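Local coordinates for protein aldo-keto reductase AKR2E4 (Bombyx mori, PDB 3WCZ) that catalyses NADP-dependent carbonyl reduction, with high 3-dehydroecdysone reductase activity and none with NADH, and may help regulate moulting in the silkworm, at residues 96-101 / 115-120; 138-143 / 170-175; 84-89 / 107-112. One frame throughout, in Å; residues are numbered along the deposited sequence.

Contact 1 of 3, residues 96-101 / 115-120. With NAP (NADP nicotinamide-adenine-dinucleotide phosphate), chain B.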
loop_
_atom_site.group_PDB
_atom_site.type_symbol
_atom_site.label_atom_id
_atom_site.label_comp_id
_atom_site.label_asym_id
_atom_site.label_seq_id
_atom_site.Cartn_x
_atom_site.Cartn_y
_atom_site.Cartn_z
ATOM N N ASP A 96 8.340 -6.956 22.022
ATOM C CA ASP A 96 9.784 -6.715 22.014
ATOM C C ASP A 96 10.454 -6.960 20.683
ATOM O O ASP A 96 11.602 -6.599 20.521
ATOM C CB ASP A 96 10.447 -7.591 23.071
ATOM C CG ASP A 96 9.910 -7.328 24.454
ATOM O OD1 ASP A 96 8.716 -7.597 24.667
ATOM O OD2 ASP A 96 10.707 -6.877 25.314
ATOM N N GLN A 97 9.737 -7.546 19.727
ATOM C CA GLN A 97 10.299 -7.807 18.399
ATOM C C GLN A 97 10.108 -6.638 17.442
ATOM O O GLN A 97 10.781 -6.572 16.419
ATOM C CB GLN A 97 9.644 -9.038 17.780
ATOM C CG GLN A 97 9.971 -10.307 18.493
ATOM C CD GLN A 97 9.245 -11.459 17.814
ATOM O OE1 GLN A 97 8.006 -11.569 17.882
ATOM N NE2 GLN A 97 10.005 -12.313 17.122
ATOM N N VAL A 98 9.195 -5.733 17.753
ATOM C CA VAL A 98 8.786 -4.713 16.788
ATOM C C VAL A 98 9.923 -3.734 16.502
ATOM O O VAL A 98 10.271 -3.496 15.322
ATOM C CB VAL A 98 7.488 -4.002 17.247
ATOM C CG1 VAL A 98 7.084 -2.880 16.288
ATOM C CG2 VAL A 98 6.349 -5.008 17.395
ATOM N N VAL A 99 10.515 -3.146 17.527
ATOM C CA VAL A 99 11.582 -2.190 17.309
ATOM C C VAL A 99 12.776 -2.836 16.586
ATOM O O VAL A 99 13.272 -2.262 15.617
ATOM C CB VAL A 99 11.953 -1.422 18.622
ATOM C CG1 VAL A 99 13.247 -0.640 18.471
ATOM C CG2 VAL A 99 10.814 -0.476 19.006
ATOM N N PRO A 100 13.255 -4.014 17.050
ATOM C CA PRO A 100 14.356 -4.638 16.313
ATOM C C PRO A 100 14.008 -4.968 14.858
ATOM O O PRO A 100 14.882 -4.864 13.988
ATOM C CB PRO A 100 14.650 -5.899 17.144
ATOM C CG PRO A 100 14.260 -5.512 18.537
ATOM C CD PRO A 100 13.033 -4.653 18.362
ATOM N N ALA A 101 12.774 -5.381 14.590
ATOM C CA ALA A 101 12.406 -5.672 13.206
ATOM C C ALA A 101 12.470 -4.394 12.360
ATOM O O ALA A 101 12.907 -4.413 11.203
ATOM C CB ALA A 101 11.017 -6.291 13.128
ATOM N N ASP A 115 8.963 6.711 7.445
ATOM C CA ASP A 115 7.850 7.651 7.543
ATOM C C ASP A 115 6.593 6.964 8.022
ATOM O O ASP A 115 5.834 7.528 8.800
ATOM C CB ASP A 115 7.645 8.332 6.189
ATOM C CG ASP A 115 8.808 9.185 5.832
ATOM O OD1 ASP A 115 8.833 10.362 6.303
ATOM O OD2 ASP A 115 9.739 8.684 5.166
ATOM N N LEU A 116 6.370 5.721 7.593
ATOM C CA LEU A 116 5.186 4.960 7.994
ATOM C C LEU A 116 5.588 3.513 8.170
ATOM O O LEU A 116 6.135 2.903 7.271
ATOM C CB LEU A 116 4.089 5.070 6.924
ATOM C CG LEU A 116 2.802 4.313 7.197
ATOM C CD1 LEU A 116 2.122 4.701 8.469
ATOM C CD2 LEU A 116 1.871 4.553 6.030
ATOM N N TYR A 117 5.329 2.981 9.357
ATOM C CA TYR A 117 5.492 1.555 9.640
ATOM C C TYR A 117 4.123 0.947 9.855
ATOM O O TYR A 117 3.301 1.469 10.613
ATOM C CB TYR A 117 6.342 1.358 10.874
ATOM C CG TYR A 117 7.017 0.019 11.003
ATOM C CD1 TYR A 117 7.547 -0.633 9.906
ATOM C CD2 TYR A 117 7.188 -0.586 12.239
ATOM C CE1 TYR A 117 8.213 -1.840 10.028
ATOM C CE2 TYR A 117 7.845 -1.795 12.371
ATOM C CZ TYR A 117 8.358 -2.413 11.260
ATOM O OH TYR A 117 9.041 -3.603 11.434
ATOM N N LEU A 118 3.862 -0.167 9.164
ATOM C CA LEU A 118 2.584 -0.866 9.220
ATOM C C LEU A 118 2.724 -2.266 9.764
ATOM O O LEU A 118 3.658 -2.986 9.383
ATOM C CB LEU A 118 1.990 -0.992 7.814
ATOM C CG LEU A 118 1.754 0.326 7.071
ATOM C CD1 LEU A 118 1.218 0.029 5.680
ATOM C CD2 LEU A 118 0.805 1.228 7.793
ATOM N N ILE A 119 1.749 -2.685 10.563
ATOM C CA ILE A 119 1.613 -4.098 10.859
ATOM C C ILE A 119 1.062 -4.748 9.581
ATOM O O ILE A 119 -0.032 -4.382 9.128
ATOM C CB ILE A 119 0.643 -4.357 12.029
ATOM C CG1 ILE A 119 1.086 -3.613 13.292
ATOM C CG2 ILE A 119 0.532 -5.868 12.273
ATOM C CD1 ILE A 119 0.196 -3.936 14.496
ATOM N N HIS A 120 1.780 -5.692 8.983
ATOM C CA HIS A 120 1.436 -6.181 7.641
ATOM C C HIS A 120 0.117 -6.959 7.621
ATOM O O HIS A 120 -0.683 -6.808 6.703
ATOM C CB HIS A 120 2.609 -7.038 7.106
ATOM C CG HIS A 120 2.657 -7.158 5.613
ATOM N ND1 HIS A 120 3.844 -7.243 4.921
ATOM C CD2 HIS A 120 1.667 -7.237 4.689
ATOM C CE1 HIS A 120 3.578 -7.366 3.626
ATOM N NE2 HIS A 120 2.267 -7.345 3.460
HETATM P PA NAP B . -0.810 -3.757 -9.073
HETATM O O1A NAP B . -0.181 -2.439 -8.892
HETATM O O2A NAP B . -2.179 -4.047 -8.693
HETATM O O5B NAP B . -0.585 -4.353 -10.498
HETATM C C5B NAP B . 0.681 -4.372 -11.085
HETATM C C4B NAP B . 0.695 -4.893 -12.514
HETATM O O4B NAP B . 0.073 -3.925 -13.383
HETATM C C3B NAP B . 2.022 -5.209 -13.090
HETATM O O3B NAP B . 1.864 -6.357 -13.887
HETATM C C2B NAP B . 2.328 -4.027 -13.878
HETATM O O2B NAP B . 3.240 -4.251 -14.934
HETATM C C1B NAP B . 0.984 -3.600 -14.405
HETATM N N9A NAP B . 0.802 -2.188 -14.670
HETATM C C8A NAP B . 1.246 -1.179 -13.893
HETATM N N7A NAP B . 0.822 -0.012 -14.333
HETATM C C5A NAP B . 0.071 -0.247 -15.454
HETATM C C6A NAP B . -0.625 0.583 -16.339
HETATM N N6A NAP B . -0.658 1.978 -16.247
HETATM N N1A NAP B . -1.268 -0.023 -17.352
HETATM C C2A NAP B . -1.255 -1.349 -17.485
HETATM N N3A NAP B . -0.608 -2.179 -16.649
HETATM C C4A NAP B . 0.047 -1.619 -15.620
HETATM O O3 NAP B . 0.151 -4.799 -8.288
HETATM P PN NAP B . 0.342 -5.401 -6.825
HETATM O O1N NAP B . 1.804 -5.629 -6.700
HETATM O O2N NAP B . -0.590 -6.550 -6.678
HETATM O O5D NAP B . -0.138 -4.290 -5.796
HETATM C C5D NAP B . 0.496 -3.057 -5.725
HETATM C C4D NAP B . 1.349 -2.821 -4.471
HETATM O O4D NAP B . 0.554 -2.824 -3.300
HETATM C C3D NAP B . 2.373 -3.874 -4.199
HETATM O O3D NAP B . 3.458 -3.831 -5.104
HETATM C C2D NAP B . 2.700 -3.613 -2.815
HETATM O O2D NAP B . 3.494 -2.466 -2.696
HETATM C C1D NAP B . 1.323 -3.386 -2.230
HETATM N N1N NAP B . 0.593 -4.538 -1.687
HETATM C C2N NAP B . 0.441 -4.673 -0.357
HETATM C C3N NAP B . -0.257 -5.740 0.150
HETATM C C7N NAP B . -0.423 -5.790 1.622
HETATM O O7N NAP B . -0.336 -4.769 2.345
HETATM N N7N NAP B . -0.817 -6.973 2.136
HETATM C C4N NAP B . -0.761 -6.749 -0.692
HETATM C C5N NAP B . -0.614 -6.595 -2.077
HETATM C C6N NAP B . 0.069 -5.471 -2.525
HETATM P P2B NAP B . 4.587 -3.400 -15.106
HETATM O O1X NAP B . 5.268 -4.062 -16.320
HETATM O O2X NAP B . 4.212 -2.017 -15.415
HETATM O O3X NAP B . 5.380 -3.556 -13.832
#

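Contact 2 of 3, residues 138-143 / 170-175. With EDO (1,2-ethanediol), chain C.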
loop_
_atom_site.group_PDB
_atom_site.type_symbol
_atom_site.label_atom_id
_atom_site.label_comp_id
_atom_site.label_asym_id
_atom_site.label_seq_id
_atom_site.Cartn_x
_atom_site.Cartn_y
_atom_site.Cartn_z
ATOM N N GLU A 138 -0.901 -6.187 21.420
ATOM C CA GLU A 138 0.459 -6.219 21.918
ATOM C C GLU A 138 1.450 -5.705 20.873
ATOM O O GLU A 138 2.355 -4.923 21.161
ATOM C CB GLU A 138 0.842 -7.621 22.362
ATOM C CG GLU A 138 2.279 -7.664 22.738
ATOM C CD GLU A 138 2.732 -8.977 23.321
ATOM O OE1 GLU A 138 1.929 -9.575 24.079
ATOM O OE2 GLU A 138 3.887 -9.388 23.052
ATOM N N THR A 139 1.265 -6.151 19.636
ATOM C CA THR A 139 2.127 -5.723 18.555
ATOM C C THR A 139 2.037 -4.196 18.436
ATOM O O THR A 139 3.029 -3.500 18.212
ATOM C CB THR A 139 1.662 -6.392 17.253
ATOM O OG1 THR A 139 1.476 -7.795 17.483
ATOM C CG2 THR A 139 2.649 -6.179 16.119
ATOM N N TRP A 140 0.815 -3.680 18.583
ATOM C CA TRP A 140 0.576 -2.245 18.453
ATOM C C TRP A 140 1.314 -1.483 19.546
ATOM O O TRP A 140 1.777 -0.353 19.302
ATOM C CB TRP A 140 -0.926 -1.945 18.463
ATOM C CG TRP A 140 -1.245 -0.528 18.113
ATOM C CD1 TRP A 140 -1.745 0.424 18.946
ATOM C CD2 TRP A 140 -1.046 0.104 16.854
ATOM N NE1 TRP A 140 -1.875 1.615 18.275
ATOM C CE2 TRP A 140 -1.474 1.434 16.977
ATOM C CE3 TRP A 140 -0.541 -0.331 15.620
ATOM C CZ2 TRP A 140 -1.412 2.339 15.919
ATOM C CZ3 TRP A 140 -0.475 0.566 14.588
ATOM C CH2 TRP A 140 -0.905 1.874 14.737
ATOM N N GLN A 141 1.455 -2.054 20.734
ATOM C CA GLN A 141 2.253 -1.382 21.715
ATOM C C GLN A 141 3.718 -1.265 21.291
ATOM O O GLN A 141 4.345 -0.230 21.507
ATOM C CB GLN A 141 2.139 -2.076 23.030
ATOM C CG GLN A 141 2.878 -1.319 24.001
ATOM C CD GLN A 141 2.701 -1.867 25.326
ATOM O OE1 GLN A 141 1.802 -2.683 25.567
ATOM N NE2 GLN A 141 3.548 -1.428 26.232
ATOM N N GLY A 142 4.249 -2.282 20.613
ATOM C CA GLY A 142 5.579 -2.188 20.045
ATOM C C GLY A 142 5.634 -1.095 18.976
ATOM O O GLY A 142 6.645 -0.422 18.841
ATOM N N MET A 143 4.566 -0.965 18.182
ATOM C CA MET A 143 4.473 0.092 17.180
ATOM C C MET A 143 4.496 1.466 17.850
ATOM O O MET A 143 5.188 2.372 17.367
ATOM C CB MET A 143 3.215 -0.050 16.314
ATOM C CG MET A 143 3.144 -1.367 15.539
ATOM S SD MET A 143 4.398 -1.610 14.244
ATOM C CE MET A 143 3.703 -0.550 12.970
ATOM N N SER A 170 -10.385 1.303 20.143
ATOM C CA SER A 170 -10.915 1.369 21.500
ATOM C C SER A 170 -9.899 1.000 22.575
ATOM O O SER A 170 -10.110 1.334 23.746
ATOM C CB SER A 170 -12.118 0.449 21.635
ATOM O OG SER A 170 -13.191 0.958 20.865
ATOM N N ASN A 171 -8.813 0.343 22.202
ATOM C CA ASN A 171 -7.910 -0.232 23.173
ATOM C C ASN A 171 -6.492 0.208 23.029
ATOM O O ASN A 171 -5.609 -0.413 23.617
ATOM C CB ASN A 171 -7.990 -1.754 23.156
ATOM C CG ASN A 171 -9.318 -2.256 23.649
ATOM O OD1 ASN A 171 -9.544 -2.319 24.875
ATOM N ND2 ASN A 171 -10.201 -2.639 22.745
ATOM N N SER A 172 -6.266 1.330 22.360
ATOM C CA SER A 172 -4.925 1.903 22.224
ATOM C C SER A 172 -4.991 3.412 22.414
ATOM O O SER A 172 -6.064 3.993 22.279
ATOM C CB SER A 172 -4.274 1.557 20.882
ATOM O OG SER A 172 -4.966 2.121 19.803
ATOM N N TYR A 173 -3.854 4.039 22.664
ATOM C CA TYR A 173 -3.861 5.484 22.899
ATOM C C TYR A 173 -3.640 6.257 21.633
ATOM O O TYR A 173 -4.016 7.422 21.542
ATOM C CB TYR A 173 -2.818 5.928 23.915
ATOM C CG TYR A 173 -1.428 6.118 23.356
ATOM C CD1 TYR A 173 -1.095 7.224 22.570
ATOM C CD2 TYR A 173 -0.446 5.175 23.613
ATOM C CE1 TYR A 173 0.189 7.381 22.063
ATOM C CE2 TYR A 173 0.832 5.323 23.117
ATOM C CZ TYR A 173 1.147 6.425 22.347
ATOM O OH TYR A 173 2.434 6.531 21.874
ATOM N N ILE A 174 -3.064 5.616 20.635
ATOM C CA ILE A 174 -3.022 6.246 19.332
ATOM C C ILE A 174 -3.566 5.336 18.252
ATOM O O ILE A 174 -3.099 4.208 18.124
ATOM C CB ILE A 174 -1.636 6.633 19.036
ATOM C CG1 ILE A 174 -1.551 7.224 17.632
ATOM C CG2 ILE A 174 -0.745 5.510 19.107
ATOM C CD1 ILE A 174 -0.282 8.004 17.418
ATOM N N ARG A 175 -4.542 5.795 17.479
ATOM C CA ARG A 175 -5.096 4.945 16.435
ATOM C C ARG A 175 -4.186 5.015 15.202
ATOM O O ARG A 175 -3.340 5.906 15.063
ATOM C CB ARG A 175 -6.553 5.280 16.096
ATOM C CG ARG A 175 -6.715 6.495 15.284
ATOM C CD ARG A 175 -8.170 6.953 15.188
ATOM N NE ARG A 175 -8.727 7.234 16.520
ATOM C CZ ARG A 175 -9.993 7.543 16.767
ATOM N NH1 ARG A 175 -10.891 7.613 15.798
ATOM N NH2 ARG A 175 -10.360 7.767 18.016
HETATM C C1 EDO C . -6.858 7.990 19.759
HETATM O O1 EDO C . -7.606 6.955 19.092
HETATM C C2 EDO C . -6.404 9.038 18.737
HETATM O O2 EDO C . -5.322 8.488 17.956
#

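Contact 3 of 3, residues 84-89 / 107-112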
loop_
_atom_site.group_PDB
_atom_site.type_symbol
_atom_site.label_atom_id
_atom_site.label_comp_id
_atom_site.label_asym_id
_atom_site.label_seq_id
_atom_site.Cartn_x
_atom_site.Cartn_y
_atom_site.Cartn_z
ATOM N N VAL A 84 8.709 7.077 2.989
ATOM C CA VAL A 84 8.957 5.664 2.805
ATOM C C VAL A 84 8.081 4.908 3.795
ATOM O O VAL A 84 8.104 5.176 5.000
ATOM C CB VAL A 84 10.444 5.335 2.988
ATOM C CG1 VAL A 84 10.709 3.896 2.537
ATOM C CG2 VAL A 84 11.298 6.267 2.180
ATOM N N THR A 85 7.376 3.919 3.274
ATOM C CA THR A 85 6.498 3.031 4.015
ATOM C C THR A 85 7.049 1.615 3.969
ATOM O O THR A 85 7.341 1.103 2.893
ATOM C CB THR A 85 5.086 3.033 3.409
ATOM O OG1 THR A 85 4.546 4.339 3.543
ATOM C CG2 THR A 85 4.154 2.060 4.092
ATOM N N THR A 86 7.193 0.962 5.126
ATOM C CA THR A 86 7.494 -0.462 5.157
ATOM C C THR A 86 6.634 -1.133 6.228
ATOM O O THR A 86 5.816 -0.477 6.885
ATOM C CB THR A 86 8.985 -0.773 5.256
ATOM O OG1 THR A 86 9.148 -2.134 4.860
ATOM C CG2 THR A 86 9.556 -0.505 6.643
ATOM N N LYS A 87 6.798 -2.457 6.351
ATOM C CA LYS A 87 5.835 -3.286 7.075
ATOM C C LYS A 87 6.532 -4.355 7.901
ATOM O O LYS A 87 7.511 -4.987 7.459
ATOM C CB LYS A 87 4.840 -3.948 6.105
ATOM C CG LYS A 87 4.314 -3.040 5.007
ATOM C CD LYS A 87 3.161 -3.649 4.240
ATOM C CE LYS A 87 2.740 -2.830 3.051
ATOM N NZ LYS A 87 3.658 -2.954 1.903
ATOM N N LEU A 88 5.965 -4.561 9.086
ATOM C CA LEU A 88 6.381 -5.570 10.065
ATOM C C LEU A 88 5.763 -6.896 9.679
ATOM O O LEU A 88 4.540 -7.004 9.562
ATOM C CB LEU A 88 5.798 -5.148 11.416
ATOM C CG LEU A 88 6.064 -6.101 12.583
ATOM C CD1 LEU A 88 7.502 -5.959 13.117
ATOM C CD2 LEU A 88 5.010 -5.873 13.671
ATOM N N TRP A 89 6.593 -7.927 9.498
ATOM C CA TRP A 89 6.082 -9.219 9.092
ATOM C C TRP A 89 5.469 -10.018 10.257
ATOM O O TRP A 89 5.666 -9.687 11.438
ATOM C CB TRP A 89 7.137 -10.024 8.293
ATOM C CG TRP A 89 6.551 -11.273 7.685
ATOM C CD1 TRP A 89 6.948 -12.576 7.921
ATOM C CD2 TRP A 89 5.431 -11.350 6.806
ATOM N NE1 TRP A 89 6.127 -13.430 7.242
ATOM C CE2 TRP A 89 5.190 -12.712 6.548
ATOM C CE3 TRP A 89 4.597 -10.397 6.213
ATOM C CZ2 TRP A 89 4.156 -13.140 5.717
ATOM C CZ3 TRP A 89 3.569 -10.817 5.409
ATOM C CH2 TRP A 89 3.360 -12.175 5.160
ATOM N N LYS A 107 18.115 -0.720 8.394
ATOM C CA LYS A 107 19.460 -1.056 7.943
ATOM C C LYS A 107 19.452 -1.477 6.457
ATOM O O LYS A 107 20.292 -1.019 5.669
ATOM C CB LYS A 107 20.086 -2.135 8.844
ATOM C CG LYS A 107 21.568 -2.386 8.575
ATOM C CD LYS A 107 22.126 -3.335 9.622
ATOM C CE LYS A 107 23.635 -3.506 9.521
ATOM N NZ LYS A 107 24.130 -4.451 10.590
ATOM N N LYS A 108 18.512 -2.329 6.058
ATOM C CA LYS A 108 18.429 -2.730 4.669
ATOM C C LYS A 108 18.140 -1.551 3.754
ATOM O O LYS A 108 18.674 -1.464 2.651
ATOM C CB LYS A 108 17.340 -3.765 4.502
ATOM C CG LYS A 108 17.684 -5.102 5.113
ATOM C CD LYS A 108 16.556 -6.096 4.933
ATOM C CE LYS A 108 16.955 -7.502 5.386
ATOM N NZ LYS A 108 17.237 -7.605 6.835
ATOM N N LEU A 109 17.270 -0.650 4.200
ATOM C CA LEU A 109 16.868 0.523 3.416
ATOM C C LEU A 109 17.917 1.616 3.395
ATOM O O LEU A 109 17.794 2.563 2.641
ATOM C CB LEU A 109 15.529 1.096 3.940
ATOM C CG LEU A 109 14.275 0.242 3.737
ATOM C CD1 LEU A 109 13.156 0.684 4.691
ATOM C CD2 LEU A 109 13.828 0.319 2.299
ATOM N N GLY A 110 18.912 1.527 4.268
ATOM C CA GLY A 110 19.894 2.592 4.410
ATOM C C GLY A 110 19.325 3.888 4.971
ATOM O O GLY A 110 19.803 4.968 4.634
ATOM N N LEU A 111 18.307 3.786 5.831
ATOM C CA LEU A 111 17.603 4.944 6.399
ATOM C C LEU A 111 17.744 5.000 7.916
ATOM O O LEU A 111 17.993 3.969 8.539
ATOM C CB LEU A 111 16.107 4.883 6.045
ATOM C CG LEU A 111 15.812 4.784 4.550
ATOM C CD1 LEU A 111 14.288 4.716 4.362
ATOM C CD2 LEU A 111 16.413 5.933 3.746
ATOM N N ASP A 112 17.581 6.187 8.499
ATOM C CA ASP A 112 17.614 6.380 9.944
ATOM C C ASP A 112 16.214 6.348 10.577
ATOM O O ASP A 112 16.080 6.191 11.788
ATOM C CB ASP A 112 18.230 7.730 10.289
ATOM C CG ASP A 112 19.639 7.883 9.775
ATOM O OD1 ASP A 112 20.462 6.985 10.021
ATOM O OD2 ASP A 112 19.910 8.902 9.104
#

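Contact 1 of 3, residues 96-101 / 115-120
The phenol ring of Tyr117 meets Val98 at the edge of the ring: the methyl CG1 of Val98 lies near the ring plane, 4.1 Å from CE2 of Tyr117. The second flat group, the imidazole of His120, has the nicotinamide carboxamide of NADP at its edge, in its plane, and packs edge-to-face with Trp89. The contact joins helix 95-109 to strand 114-119, the second strand of a beta-alpha-beta unit in the TIM barrel. The side chains of Val98 and Tyr117 cross at a slant. Tyr117 points outward from the barrel wall, toward the helix. Its CG is anti to the backbone N (chi1 -158°), which carries the ring out from the strand to the helix. The hydroxyl then ends beside the backbone of Ala101, with OH of Tyr117 3.6 Å from the Ala101 C atom and 3.7 Å from its CB. No hydrogen bond joins the two segments, so the contact rests on van der Waals packing. Leu88 of the neighbouring strand and Met143 of helix 136-148 also pack on Tyr117. Beyond the strand end, His120 belongs to the NADP pocket, where N7N of NADP lies 3.4 Å from NE2 of His120.

Contact 2 of 3, residues 138-143 / 170-175
The indole of Trp140 is packed tightly against Ser172 CB and the carbonyl of Ile174, whereas the far side of that loop holds 1,2-ethanediol, probably from the crystallisation liquor. In this TIM barrel the contact ties helix 136-148 to the loop between helix 162-170 and strand 178-182. CG of Trp140 is anti to the backbone N (chi1 -171°), which sends the ring toward the loop. NE1 of Trp140 donates to O of Ile174 at 2.9 Å. The acceptor lies in the indole plane and takes the bond nearly end-on, although the N-H is bent at 141°. CB of Ser172 presses on CD1 of Trp140 at 3.4 Å, and Met143 CB lies over one face, near the rim. The hydroxyl of Ser172 is held by Leu168 O. A phenylalanine in place of Trp140 would probably leave the Ile174 carbonyl without its indole donor. On the looser side, partly exposed Arg175 only brushes the indole, its C 3.9 Å from CZ2 of Trp140. There NH1 of Arg175 bonds to Leu199 O. Glycol O2 takes the Arg175 backbone N-H, and O1, in the guanidinium plane, accepts from NH2 and, at 2.8 Å, from NE of Arg175.

Contact 3 of 3, residues 84-89 / 107-112
Strand 83-88 runs extended through Val84 and Thr86, while helix 95-109 packs over it and gives way at Gly110, where the chain turns back toward the strand. Together they form the first strand and the helix of a beta-alpha-beta unit in the TIM barrel. The nearest CA atoms are those of Val84 and Leu111, 9.4 Å apart. Gly110 leaves the helix with a positive phi of 67° in a Schellman motif, and its N bonds back to O of Lys107 at 3.2 Å. This turn brings Leu111 round to face the strand just after Leu109 has done so from the last helical turn.

The strand alternates its side chains. Val84 and Thr86 point to the helix, and Thr85 points away from it. Val84 and Leu111 reach toward each other tip to tip. A single methyl of Leu111, CD1, sits against both branches of Val84, 4.0 Å from CG2 and 4.1 Å from CG1. CG of Leu111 stands anti to its own carbonyl carbon (chi1 -56°), and the extended second torsion then brings CD1 to the valine.

Two residues along the strand, Thr86 meets Leu109 more loosely. It offers its methyl to the leucine, while its hydroxyl is hydrogen-bonded to Glu61, a side chain that also packs on Leu109. On the strand's other side, Lys87 belongs to the NADP pocket. Its NZ forms a salt bridge with Asp53 and a hydrogen bond with Tyr58, probably the proton donor. No hydrogen bond crosses between the two segments, and the second pair closes with CG2 of Thr86 4.3 Å from CD1 of Leu109.

How the contacts relate
Contacts 1 and 3 lie in the same beta-alpha-beta unit, with centres 9 Å apart. Both use helix 95-109, contact 1 near its start and contact 3 at its end. Their strands, 83-88 and 114-119, are parallel neighbours in the barrel wall, and their segments alternate along the chain. Contact 2 follows later in sequence, on the next helix, 136-148. Its centre is 12 Å from that of contact 1 and 20 Å from that of contact 3. Val98 and Met143 join contacts 1 and 2. The contacts follow one another through neighbouring strands and helices of the barrel, while His120 and Lys87 tie contacts 1 and 3 to the NADP pocket.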